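Local coordinates for acetyltransferase (Vibrio fischeri, PDB 3JVN), which belongs to the GNAT acetyltransferase family and probably transfers an acyl group to an acceptor that has not been identified, at residues A[3-7]-A[108-112]; A[15-20]-A[67-71]; A[55-59]-A[71-75]. All blocks are in the same frame, centred on the assembly; numbering follows the deposited sequence.

Interaction 1 of 3, residues A[3-7]-A[108-112]; sequences PVIRR and QLMMR. With SO4 (sulfate ion), chain B.
Ile5 of strand 4-7 and Arg112 of helix 105-118 run alongside each other, pointing opposite ways, and Arg112 then reaches on to a sulfate. Its CB and CG lie 3.7 Å from Ile5 CG2; with CG anti to the backbone N (chi1 -177°), the chain leads out alongside that methyl. CD passes from the methyl to the anion, and a bend at chi2 turns the guanidinium edge-on to it. Arg112 NE donates to sulfate O4 (2.9 Å) and Arg112 NH2 to O2 (2.6 Å). From the strand, Arg7 N donates to O1 (2.8 Å), while the Arg7 guanidinium places one face over O2 without a hydrogen bond, so a backbone N-H and two guanidinium groups gather round one dianion. The ion probably comes from the crystallisation liquor. At the other end, Gln108 CB and CG pack on Ile5 CD1. Deeper in, Leu109 CD2 meets Ile5 CG1 at 4.2 Å. The segment axes run 36° apart, closest at 9.1 Å. Strand 4-7 is the outermost on this side within the chain and pairs with strand 56-62, whose Tyr59 touches Arg7 and Arg112; Leu109 and Met110 pack on Ile71 of strand 67-79 and Leu94 of strand 86-96.

Interaction 2 of 3, residues A[15-20]-A[67-71]; sequences CLNSLM and IIGFI
With CG between its backbone N and carbonyl carbon (chi1 70°), Phe70 swings its ring toward the helix, where Leu19 meets it through CB, an atom that the backbone alone places. With CG anti to its carbonyl carbon and chi2 at 168°, Leu19 brings CD1 to Ile67. The Phe70 ring receives three helix side chains, all at oblique angles. Leu19 CB touches CE1 of the ring at 3.7 Å, Leu16 CD2 lies 4.1 Å from Phe70 CG near the base, and the Met20 methyl CE comes to 3.8 Å from Phe70 CE2. Met20 is present as selenomethionine. Bent at chi2 and chi3, it crosses the ring at about a right angle, with SE 5.4 Å from the ring centroid, a Met-aromatic contact. In GNAT folds the first helices cover one face of the central sheet, and helix 13-30 takes that place here: the axes of segments 15-20 and 67-71 cross at 76° and come within 9.6 Å. No hydrogen bond links the two segments. On the strand, Ile68 and Gly69 both face Ala61 in a classic beta bulge, which interrupts regular alternation between Ile67 and Phe70 and leaves both directed toward the helix. Leu19 CD1 meets Ile67 CG2 at 3.9 Å, and Cys15 SG lies 4.0 Å from Ile67 CD1, closing the end of the interface near Asp12. Ile68 and Ile71 point from the strand to other neighbours, touching helix 105-118, while Phe70 and Leu19 also share Tyr95 of strand 86-96.

Interaction 3 of 3, residues A[55-59]-A[71-75]; sequences ECMVY and ITGHF
The Phe75 ring takes Met57 SE obliquely, 4.2 Å from the centroid and 28° off the ring normal, a Met-aromatic contact made by a selenomethionine whose chain bends at chi3. On the same side of this strand pair, the Tyr59 ring has Ile71 CG2 near its plane at one edge and Met57 CE also in plane at its rim; the Ile71 methyl CG2 is 3.8 Å from Tyr59 CB. The Glu55 and Phe75 side chains cross nearly at a right angle, carboxylate and ring planes 70° apart, with Glu55 OE1 3.8 Å from Phe75 CD2. Gly73, opposite Met57, has no side chain there. On the other side Cys56 SG meets His74 CB, while the imidazole turns away and bonds through ND1 to Asp92. Five backbone hydrogen bonds join the strands: Phe75 N donates to Glu55 O at 2.8 Å, nearly straight (172°), Met57 and Gly73 exchange bonds, and so do Tyr59 and Ile71. Met57 O also receives a weak bond from Thr72 OG1. Cys56-His74 and Val58-Thr72 are non-hydrogen-bonded pairs. Strands 56-62 and 67-79 follow one another in the chain and pair antiparallel, which makes them a beta hairpin, part of the central sheet of the GNAT fold.

The three contacts meet around one sheet. Interactions 2 and 3 share Ile71 on strand 67-79: Phe70 faces helix 13-30 in interaction 2, whereas Ile71 turns to helix 105-118, where its CD1 lies 3.7 Å from Met110 SE of interaction 1. Helices 13-30 and 105-118 therefore cover opposite faces of that strand. Tyr59 ties interaction 3 to interaction 1: its OH is 3.0 Å from Arg112 NH1, its CD1 is 3.5 Å from Arg7 CA, and its side chain comes within about 5 Å of the sulfate. The sulfate thus sits between the end of strand 4-7 and Arg112 of helix 105-118, with Tyr59 of strand 56-62 nearby. Contact centres are 12 to 13 Å apart.

Interaction 1 of 3, residues A[3-7]-A[108-112]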
ATOM      1  N   PRO A   3       2.551 -32.667  -2.962  1.00 45.63           N
ATOM      2  CA  PRO A   3       2.794 -32.094  -1.612  1.00 44.87           C
ATOM      3  C   PRO A   3       1.513 -31.502  -1.023  1.00 44.42           C
ATOM      4  O   PRO A   3       0.797 -30.767  -1.699  1.00 44.17           O
ATOM      5  CB  PRO A   3       3.851 -31.010  -1.774  1.00 44.92           C
ATOM      6  CG  PRO A   3       4.547 -31.442  -3.074  1.00 44.26           C
ATOM      7  CD  PRO A   3       3.416 -32.001  -3.953  1.00 44.32           C
ATOM      8  N   VAL A   4       1.241 -31.814   0.242  1.00 44.44           N
ATOM      9  CA  VAL A   4       0.046 -31.315   0.936  1.00 44.19           C
ATOM     10  C   VAL A   4       0.269 -29.939   1.598  1.00 43.03           C
ATOM     11  O   VAL A   4       1.104 -29.802   2.499  1.00 42.69           O
ATOM     12  CB  VAL A   4      -0.409 -32.308   2.043  1.00 45.28           C
ATOM     13  CG1 VAL A   4      -1.724 -31.844   2.668  1.00 44.39           C
ATOM     14  CG2 VAL A   4      -0.542 -33.705   1.461  1.00 46.17           C
ATOM     15  N   ILE A   5      -0.480 -28.925   1.171  1.00 41.36           N
ATOM     16  CA  ILE A   5      -0.339 -27.594   1.755  1.00 41.15           C
ATOM     17  C   ILE A   5      -1.319 -27.409   2.909  1.00 40.40           C
ATOM     18  O   ILE A   5      -2.513 -27.698   2.782  1.00 40.23           O
ATOM     19  CB  ILE A   5      -0.569 -26.476   0.704  1.00 41.17           C
ATOM     20  CG1 ILE A   5       0.595 -26.433  -0.289  1.00 40.81           C
ATOM     21  CG2 ILE A   5      -0.676 -25.125   1.393  1.00 41.58           C
ATOM     22  CD1 ILE A   5       0.705 -27.652  -1.161  1.00 41.62           C
ATOM     23  N   ARG A   6      -0.806 -26.935   4.040  1.00 39.06           N
ATOM     24  CA  ARG A   6      -1.633 -26.724   5.224  1.00 38.86           C
ATOM     25  C   ARG A   6      -1.149 -25.596   6.119  1.00 38.93           C
ATOM     26  O   ARG A   6      -0.020 -25.125   5.993  1.00 40.39           O
ATOM     27  CB  ARG A   6      -1.706 -28.009   6.053  1.00 37.02           C
ATOM     28  CG  ARG A   6      -0.384 -28.738   6.197  1.00 37.29           C
ATOM     29  CD  ARG A   6      -0.403 -29.755   7.347  1.00 36.71           C
ATOM     30  NE  ARG A   6       0.054 -29.145   8.596  1.00 38.24           N
ATOM     31  CZ  ARG A   6       1.230 -29.392   9.178  1.00 36.26           C
ATOM     32  NH1 ARG A   6       1.556 -28.776  10.305  1.00 35.44           N
ATOM     33  NH2 ARG A   6       2.068 -30.273   8.652  1.00 33.35           N
ATOM     34  N   ARG A   7      -2.019 -25.151   7.017  1.00 38.69           N
ATOM     35  CA  ARG A   7      -1.655 -24.095   7.944  1.00 38.49           C
ATOM     36  C   ARG A   7      -0.707 -24.729   8.959  1.00 37.86           C
ATOM     37  O   ARG A   7      -0.938 -25.843   9.433  1.00 38.28           O
ATOM     38  CB  ARG A   7      -2.887 -23.552   8.667  1.00 39.59           C
ATOM     39  CG  ARG A   7      -3.487 -24.526   9.644  1.00 42.22           C
ATOM     40  CD  ARG A   7      -4.376 -23.835  10.649  1.00 43.93           C
ATOM     41  NE  ARG A   7      -5.794 -23.920  10.317  1.00 47.07           N
ATOM     42  CZ  ARG A   7      -6.382 -23.274   9.316  1.00 48.10           C
ATOM     43  NH1 ARG A   7      -7.682 -23.424   9.109  1.00 46.94           N
ATOM     44  NH2 ARG A   7      -5.675 -22.475   8.525  1.00 50.41           N
ATOM     45  N   GLN A 108       1.784 -23.538  -5.276  1.00 45.43           N
ATOM     46  CA  GLN A 108       0.754 -24.064  -4.392  1.00 46.00           C
ATOM     47  C   GLN A 108       0.787 -23.390  -3.016  1.00 44.97           C
ATOM     48  O   GLN A 108      -0.193 -23.453  -2.269  1.00 45.72           O
ATOM     49  CB  GLN A 108       0.865 -25.590  -4.276  1.00 46.32           C
ATOM     50  CG  GLN A 108       2.266 -26.111  -4.067  1.00 47.66           C
ATOM     51  CD  GLN A 108       2.373 -27.611  -4.302  1.00 49.03           C
ATOM     52  OE1 GLN A 108       2.001 -28.115  -5.365  1.00 48.46           O
ATOM     53  NE2 GLN A 108       2.900 -28.328  -3.316  1.00 49.69           N
ATOM     54  N   LEU A 109       1.903 -22.736  -2.692  1.00 43.80           N
ATOM     55  CA  LEU A 109       2.031 -22.015  -1.425  1.00 41.86           C
ATOM     56  C   LEU A 109       1.497 -20.593  -1.624  1.00 41.86           C
ATOM     57  O   LEU A 109       0.750 -20.079  -0.798  1.00 41.33           O
ATOM     58  CB  LEU A 109       3.493 -21.969  -0.969  1.00 39.67           C
ATOM     59  CG  LEU A 109       4.100 -23.259  -0.407  1.00 37.79           C
ATOM     60  CD1 LEU A 109       5.589 -23.071  -0.202  1.00 37.15           C
ATOM     61  CD2 LEU A 109       3.430 -23.625   0.901  1.00 37.27           C
HETATM   62  N   MSE A 110       1.886 -19.963  -2.728  1.00 42.72           N
HETATM   63  CA  MSE A 110       1.418 -18.621  -3.048  1.00 45.57           C
HETATM   64  C   MSE A 110      -0.082 -18.691  -3.297  1.00 45.17           C
HETATM   65  O   MSE A 110      -0.813 -17.727  -3.071  1.00 42.57           O
HETATM   66  CB  MSE A 110       2.104 -18.099  -4.315  1.00 50.28           C
HETATM   67  CG  MSE A 110       3.485 -17.469  -4.101  1.00 56.79           C
HETATM   68 SE   MSE A 110       3.398 -15.777  -3.106  1.00 68.94          SE
HETATM   69  CE  MSE A 110       1.691 -15.144  -3.804  1.00 62.79           C
HETATM   70  N   MSE A 111      -0.520 -19.849  -3.783  1.00 45.02           N
HETATM   71  CA  MSE A 111      -1.922 -20.100  -4.096  1.00 45.45           C
HETATM   72  C   MSE A 111      -2.752 -20.149  -2.820  1.00 41.95           C
HETATM   73  O   MSE A 111      -3.876 -19.640  -2.762  1.00 39.75           O
HETATM   74  CB  MSE A 111      -2.057 -21.433  -4.839  1.00 52.45           C
HETATM   75  CG  MSE A 111      -2.920 -21.376  -6.099  1.00 60.45           C
HETATM   76 SE   MSE A 111      -2.121 -20.308  -7.525  1.00 72.77          SE
HETATM   77  CE  MSE A 111      -2.919 -18.587  -7.111  1.00 68.85           C
ATOM     78  N   ARG A 112      -2.189 -20.784  -1.799  1.00 38.33           N
ATOM     79  CA  ARG A 112      -2.865 -20.915  -0.521  1.00 34.97           C
ATOM     80  C   ARG A 112      -2.998 -19.555   0.174  1.00 33.90           C
ATOM     81  O   ARG A 112      -4.105 -19.127   0.505  1.00 31.80           O
ATOM     82  CB  ARG A 112      -2.093 -21.882   0.383  1.00 32.76           C
ATOM     83  CG  ARG A 112      -2.768 -22.146   1.720  1.00 32.43           C
ATOM     84  CD  ARG A 112      -4.053 -22.956   1.551  1.00 33.84           C
ATOM     85  NE  ARG A 112      -4.827 -23.059   2.788  1.00 32.62           N
ATOM     86  CZ  ARG A 112      -5.342 -22.014   3.437  1.00 31.94           C
ATOM     87  NH1 ARG A 112      -5.170 -20.777   2.973  1.00 29.77           N
ATOM     88  NH2 ARG A 112      -6.033 -22.204   4.552  1.00 29.00           N
TER
HETATM   89  S   SO4 B 201      -5.622 -25.561   5.657  1.00 46.27           S
HETATM   90  O1  SO4 B 201      -4.794 -25.702   6.876  1.00 44.12           O
HETATM   91  O2  SO4 B 201      -6.529 -24.410   5.816  1.00 42.24           O
HETATM   92  O3  SO4 B 201      -6.431 -26.782   5.479  1.00 46.84           O
HETATM   93  O4  SO4 B 201      -4.753 -25.365   4.473  1.00 43.44           O

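Interaction 2 of 3, residues A[15-20]-A[67-71]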
ATOM      1  N   CYS A  15      10.905 -27.567  13.128  1.00 31.86           N
ATOM      2  CA  CYS A  15      11.300 -27.679  11.719  1.00 33.18           C
ATOM      3  C   CYS A  15      11.529 -26.297  11.132  1.00 31.69           C
ATOM      4  O   CYS A  15      12.530 -26.034  10.457  1.00 28.27           O
ATOM      5  CB  CYS A  15      10.199 -28.356  10.906  1.00 35.34           C
ATOM      6  SG  CYS A  15       9.496 -29.805  11.703  1.00 50.36           S
ATOM      7  N   LEU A  16      10.574 -25.414  11.392  1.00 30.76           N
ATOM      8  CA  LEU A  16      10.645 -24.061  10.886  1.00 30.35           C
ATOM      9  C   LEU A  16      11.935 -23.334  11.263  1.00 28.86           C
ATOM     10  O   LEU A  16      12.495 -22.632  10.430  1.00 28.51           O
ATOM     11  CB  LEU A  16       9.386 -23.294  11.319  1.00 30.24           C
ATOM     12  CG  LEU A  16       8.122 -23.946  10.718  1.00 32.11           C
ATOM     13  CD1 LEU A  16       6.865 -23.174  11.091  1.00 31.18           C
ATOM     14  CD2 LEU A  16       8.267 -24.001   9.191  1.00 34.84           C
ATOM     15  N   ASN A  17      12.417 -23.502  12.496  1.00 29.72           N
ATOM     16  CA  ASN A  17      13.673 -22.859  12.905  1.00 29.21           C
ATOM     17  C   ASN A  17      14.788 -23.203  11.913  1.00 29.06           C
ATOM     18  O   ASN A  17      15.553 -22.330  11.497  1.00 27.64           O
ATOM     19  CB  ASN A  17      14.095 -23.298  14.311  1.00 28.34           C
ATOM     20  CG  ASN A  17      13.311 -22.594  15.400  1.00 28.68           C
ATOM     21  OD1 ASN A  17      12.805 -21.490  15.196  1.00 33.70           O
ATOM     22  ND2 ASN A  17      13.227 -23.212  16.568  1.00 27.55           N
ATOM     23  N   SER A  18      14.847 -24.477  11.531  1.00 29.83           N
ATOM     24  CA  SER A  18      15.833 -25.001  10.586  1.00 31.45           C
ATOM     25  C   SER A  18      15.649 -24.497   9.160  1.00 31.80           C
ATOM     26  O   SER A  18      16.613 -24.114   8.519  1.00 32.89           O
ATOM     27  CB  SER A  18      15.791 -26.532  10.596  1.00 31.62           C
ATOM     28  OG  SER A  18      16.570 -27.060   9.547  1.00 34.38           O
ATOM     29  N   LEU A  19      14.422 -24.517   8.658  1.00 33.46           N
ATOM     30  CA  LEU A  19      14.159 -24.045   7.298  1.00 34.99           C
ATOM     31  C   LEU A  19      14.278 -22.522   7.253  1.00 38.07           C
ATOM     32  O   LEU A  19      14.643 -21.946   6.227  1.00 38.52           O
ATOM     33  CB  LEU A  19      12.756 -24.466   6.831  1.00 31.64           C
ATOM     34  CG  LEU A  19      12.420 -25.961   6.799  1.00 29.62           C
ATOM     35  CD1 LEU A  19      10.917 -26.162   6.609  1.00 29.40           C
ATOM     36  CD2 LEU A  19      13.195 -26.636   5.700  1.00 25.71           C
HETATM   37  N   MSE A  20      13.959 -21.871   8.370  1.00 40.64           N
HETATM   38  CA  MSE A  20      14.050 -20.418   8.464  1.00 42.77           C
HETATM   39  C   MSE A  20      15.539 -20.081   8.425  1.00 41.44           C
HETATM   40  O   MSE A  20      15.942 -19.057   7.876  1.00 41.69           O
HETATM   41  CB  MSE A  20      13.417 -19.933   9.779  1.00 46.72           C
HETATM   42  CG  MSE A  20      13.317 -18.405   9.941  1.00 53.66           C
HETATM   43 SE   MSE A  20      11.998 -17.524   8.781  1.00 62.86          SE
HETATM   44  CE  MSE A  20      10.404 -18.431   9.412  1.00 59.59           C
ATOM     45  N   ILE A  67       8.226 -31.524   6.335  1.00 46.10           N
ATOM     46  CA  ILE A  67       7.910 -30.223   5.764  1.00 44.35           C
ATOM     47  C   ILE A  67       9.018 -29.811   4.803  1.00 43.47           C
ATOM     48  O   ILE A  67      10.154 -29.567   5.223  1.00 42.46           O
ATOM     49  CB  ILE A  67       7.778 -29.162   6.867  1.00 43.16           C
ATOM     50  CG1 ILE A  67       6.718 -29.612   7.873  1.00 42.95           C
ATOM     51  CG2 ILE A  67       7.427 -27.823   6.252  1.00 42.94           C
ATOM     52  CD1 ILE A  67       6.628 -28.760   9.111  1.00 45.15           C
ATOM     53  N   ILE A  68       8.694 -29.743   3.513  1.00 41.77           N
ATOM     54  CA  ILE A  68       9.681 -29.371   2.508  1.00 41.50           C
ATOM     55  C   ILE A  68       9.540 -27.930   2.035  1.00 40.71           C
ATOM     56  O   ILE A  68      10.210 -27.505   1.090  1.00 42.17           O
ATOM     57  CB  ILE A  68       9.636 -30.338   1.279  1.00 42.63           C
ATOM     58  CG1 ILE A  68       8.185 -30.574   0.815  1.00 41.66           C
ATOM     59  CG2 ILE A  68      10.311 -31.661   1.631  1.00 43.18           C
ATOM     60  CD1 ILE A  68       7.610 -29.457  -0.028  1.00 39.66           C
ATOM     61  N   GLY A  69       8.680 -27.172   2.705  1.00 38.14           N
ATOM     62  CA  GLY A  69       8.495 -25.785   2.327  1.00 34.85           C
ATOM     63  C   GLY A  69       7.482 -25.045   3.177  1.00 32.77           C
ATOM     64  O   GLY A  69       6.663 -25.651   3.859  1.00 31.60           O
ATOM     65  N   PHE A  70       7.553 -23.719   3.144  1.00 31.34           N
ATOM     66  CA  PHE A  70       6.626 -22.884   3.894  1.00 29.78           C
ATOM     67  C   PHE A  70       6.580 -21.489   3.267  1.00 28.43           C
ATOM     68  O   PHE A  70       7.437 -21.119   2.459  1.00 28.02           O
ATOM     69  CB  PHE A  70       7.047 -22.785   5.372  1.00 29.41           C
ATOM     70  CG  PHE A  70       8.294 -21.978   5.596  1.00 29.63           C
ATOM     71  CD1 PHE A  70       9.556 -22.526   5.359  1.00 30.94           C
ATOM     72  CD2 PHE A  70       8.206 -20.642   5.974  1.00 28.34           C
ATOM     73  CE1 PHE A  70      10.711 -21.746   5.487  1.00 28.70           C
ATOM     74  CE2 PHE A  70       9.348 -19.859   6.102  1.00 27.23           C
ATOM     75  CZ  PHE A  70      10.600 -20.409   5.858  1.00 28.28           C
ATOM     76  N   ILE A  71       5.556 -20.729   3.627  1.00 26.10           N
ATOM     77  CA  ILE A  71       5.393 -19.374   3.134  1.00 23.53           C
ATOM     78  C   ILE A  71       4.862 -18.614   4.336  1.00 23.75           C
ATOM     79  O   ILE A  71       4.185 -19.194   5.186  1.00 22.67           O
ATOM     80  CB  ILE A  71       4.408 -19.298   1.915  1.00 22.44           C
ATOM     81  CG1 ILE A  71       4.357 -17.849   1.387  1.00 20.53           C
ATOM     82  CG2 ILE A  71       3.041 -19.836   2.300  1.00 17.95           C
ATOM     83  CD1 ILE A  71       3.612 -17.696   0.078  1.00 16.56           C
TER

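Interaction 3 of 3, residues A[55-59]-A[71-75]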
ATOM      1  N   GLU A  55      -3.002 -11.925  13.347  1.00 31.79           N
ATOM      2  CA  GLU A  55      -2.948 -11.258  12.043  1.00 30.49           C
ATOM      3  C   GLU A  55      -1.907 -11.908  11.120  1.00 31.27           C
ATOM      4  O   GLU A  55      -1.714 -11.451   9.986  1.00 31.85           O
ATOM      5  CB  GLU A  55      -2.586  -9.776  12.210  1.00 30.71           C
ATOM      6  CG  GLU A  55      -3.540  -8.934  13.065  1.00 29.32           C
ATOM      7  CD  GLU A  55      -5.009  -9.056  12.654  1.00 27.45           C
ATOM      8  OE1 GLU A  55      -5.290  -9.471  11.513  1.00 27.08           O
ATOM      9  OE2 GLU A  55      -5.884  -8.731  13.482  1.00 25.09           O
ATOM     10  N   CYS A  56      -1.247 -12.968  11.597  1.00 29.04           N
ATOM     11  CA  CYS A  56      -0.213 -13.653  10.816  1.00 28.20           C
ATOM     12  C   CYS A  56      -0.618 -14.978  10.180  1.00 28.04           C
ATOM     13  O   CYS A  56      -1.533 -15.658  10.633  1.00 28.27           O
ATOM     14  CB  CYS A  56       1.030 -13.891  11.680  1.00 27.28           C
ATOM     15  SG  CYS A  56       1.955 -12.397  12.094  1.00 27.69           S
HETATM   16  N   MSE A  57       0.093 -15.346   9.124  1.00 27.18           N
HETATM   17  CA  MSE A  57      -0.176 -16.589   8.423  1.00 27.17           C
HETATM   18  C   MSE A  57       1.096 -17.349   8.094  1.00 24.58           C
HETATM   19  O   MSE A  57       2.107 -16.763   7.730  1.00 23.47           O
HETATM   20  CB  MSE A  57      -0.929 -16.301   7.125  1.00 30.34           C
HETATM   21  CG  MSE A  57      -2.306 -15.728   7.328  1.00 35.53           C
HETATM   22 SE   MSE A  57      -2.911 -14.676   5.830  1.00 42.87          SE
HETATM   23  CE  MSE A  57      -3.255 -16.119   4.572  1.00 43.09           C
ATOM     24  N   VAL A  58       1.042 -18.663   8.231  1.00 23.84           N
ATOM     25  CA  VAL A  58       2.185 -19.479   7.888  1.00 24.01           C
ATOM     26  C   VAL A  58       1.698 -20.817   7.361  1.00 23.97           C
ATOM     27  O   VAL A  58       1.098 -21.594   8.087  1.00 24.01           O
ATOM     28  CB  VAL A  58       3.147 -19.679   9.095  1.00 22.54           C
ATOM     29  CG1 VAL A  58       2.362 -20.036  10.342  1.00 27.45           C
ATOM     30  CG2 VAL A  58       4.145 -20.757   8.769  1.00 15.92           C
ATOM     31  N   TYR A  59       1.924 -21.069   6.077  1.00 25.15           N
ATOM     32  CA  TYR A  59       1.519 -22.340   5.506  1.00 25.62           C
ATOM     33  C   TYR A  59       2.753 -23.150   5.162  1.00 26.18           C
ATOM     34  O   TYR A  59       3.803 -22.589   4.848  1.00 24.83           O
ATOM     35  CB  TYR A  59       0.666 -22.116   4.265  1.00 24.42           C
ATOM     36  CG  TYR A  59      -0.598 -21.366   4.569  1.00 24.69           C
ATOM     37  CD1 TYR A  59      -1.687 -22.005   5.175  1.00 25.22           C
ATOM     38  CD2 TYR A  59      -0.714 -20.021   4.254  1.00 22.01           C
ATOM     39  CE1 TYR A  59      -2.858 -21.309   5.458  1.00 22.96           C
ATOM     40  CE2 TYR A  59      -1.877 -19.324   4.529  1.00 21.31           C
ATOM     41  CZ  TYR A  59      -2.943 -19.965   5.121  1.00 21.20           C
ATOM     42  OH  TYR A  59      -4.103 -19.268   5.363  1.00 15.04           O
ATOM     43  N   ILE A  71       5.556 -20.729   3.627  1.00 26.10           N
ATOM     44  CA  ILE A  71       5.393 -19.374   3.134  1.00 23.53           C
ATOM     45  C   ILE A  71       4.862 -18.614   4.336  1.00 23.75           C
ATOM     46  O   ILE A  71       4.185 -19.194   5.186  1.00 22.67           O
ATOM     47  CB  ILE A  71       4.408 -19.298   1.915  1.00 22.44           C
ATOM     48  CG1 ILE A  71       4.357 -17.849   1.387  1.00 20.53           C
ATOM     49  CG2 ILE A  71       3.041 -19.836   2.300  1.00 17.95           C
ATOM     50  CD1 ILE A  71       3.612 -17.696   0.078  1.00 16.56           C
ATOM     51  N   THR A  72       5.182 -17.324   4.410  1.00 23.80           N
ATOM     52  CA  THR A  72       4.780 -16.505   5.545  1.00 23.48           C
ATOM     53  C   THR A  72       4.217 -15.152   5.123  1.00 24.20           C
ATOM     54  O   THR A  72       4.806 -14.483   4.278  1.00 28.09           O
ATOM     55  CB  THR A  72       6.001 -16.326   6.516  1.00 23.06           C
ATOM     56  OG1 THR A  72       5.552 -16.325   7.881  1.00 24.29           O
ATOM     57  CG2 THR A  72       6.732 -15.037   6.230  1.00 17.44           C
ATOM     58  N   GLY A  73       3.088 -14.748   5.712  1.00 23.35           N
ATOM     59  CA  GLY A  73       2.486 -13.467   5.365  1.00 25.00           C
ATOM     60  C   GLY A  73       1.674 -12.865   6.504  1.00 26.77           C
ATOM     61  O   GLY A  73       1.259 -13.595   7.410  1.00 27.41           O
ATOM     62  N   HIS A  74       1.449 -11.547   6.489  1.00 25.12           N
ATOM     63  CA  HIS A  74       0.663 -10.908   7.554  1.00 25.19           C
ATOM     64  C   HIS A  74      -0.307  -9.833   7.071  1.00 24.64           C
ATOM     65  O   HIS A  74      -0.029  -9.140   6.102  1.00 23.03           O
ATOM     66  CB  HIS A  74       1.583 -10.301   8.632  1.00 26.01           C
ATOM     67  CG  HIS A  74       2.291  -9.040   8.219  1.00 25.63           C
ATOM     68  ND1 HIS A  74       3.376  -9.036   7.369  1.00 28.63           N
ATOM     69  CD2 HIS A  74       2.103  -7.750   8.591  1.00 26.20           C
ATOM     70  CE1 HIS A  74       3.829  -7.801   7.238  1.00 26.62           C
ATOM     71  NE2 HIS A  74       3.076  -7.000   7.969  1.00 24.89           N
ATOM     72  N   PHE A  75      -1.449  -9.714   7.748  1.00 23.80           N
ATOM     73  CA  PHE A  75      -2.444  -8.695   7.406  1.00 25.12           C
ATOM     74  C   PHE A  75      -1.946  -7.351   7.935  1.00 27.69           C
ATOM     75  O   PHE A  75      -1.239  -7.287   8.951  1.00 28.01           O
ATOM     76  CB  PHE A  75      -3.813  -9.003   8.049  1.00 23.07           C
ATOM     77  CG  PHE A  75      -4.540 -10.162   7.424  1.00 22.33           C
ATOM     78  CD1 PHE A  75      -4.814 -10.168   6.055  1.00 22.05           C
ATOM     79  CD2 PHE A  75      -4.944 -11.253   8.203  1.00 22.16           C
ATOM     80  CE1 PHE A  75      -5.484 -11.234   5.455  1.00 22.35           C
ATOM     81  CE2 PHE A  75      -5.618 -12.334   7.625  1.00 24.24           C
ATOM     82  CZ  PHE A  75      -5.888 -12.325   6.235  1.00 24.86           C
TER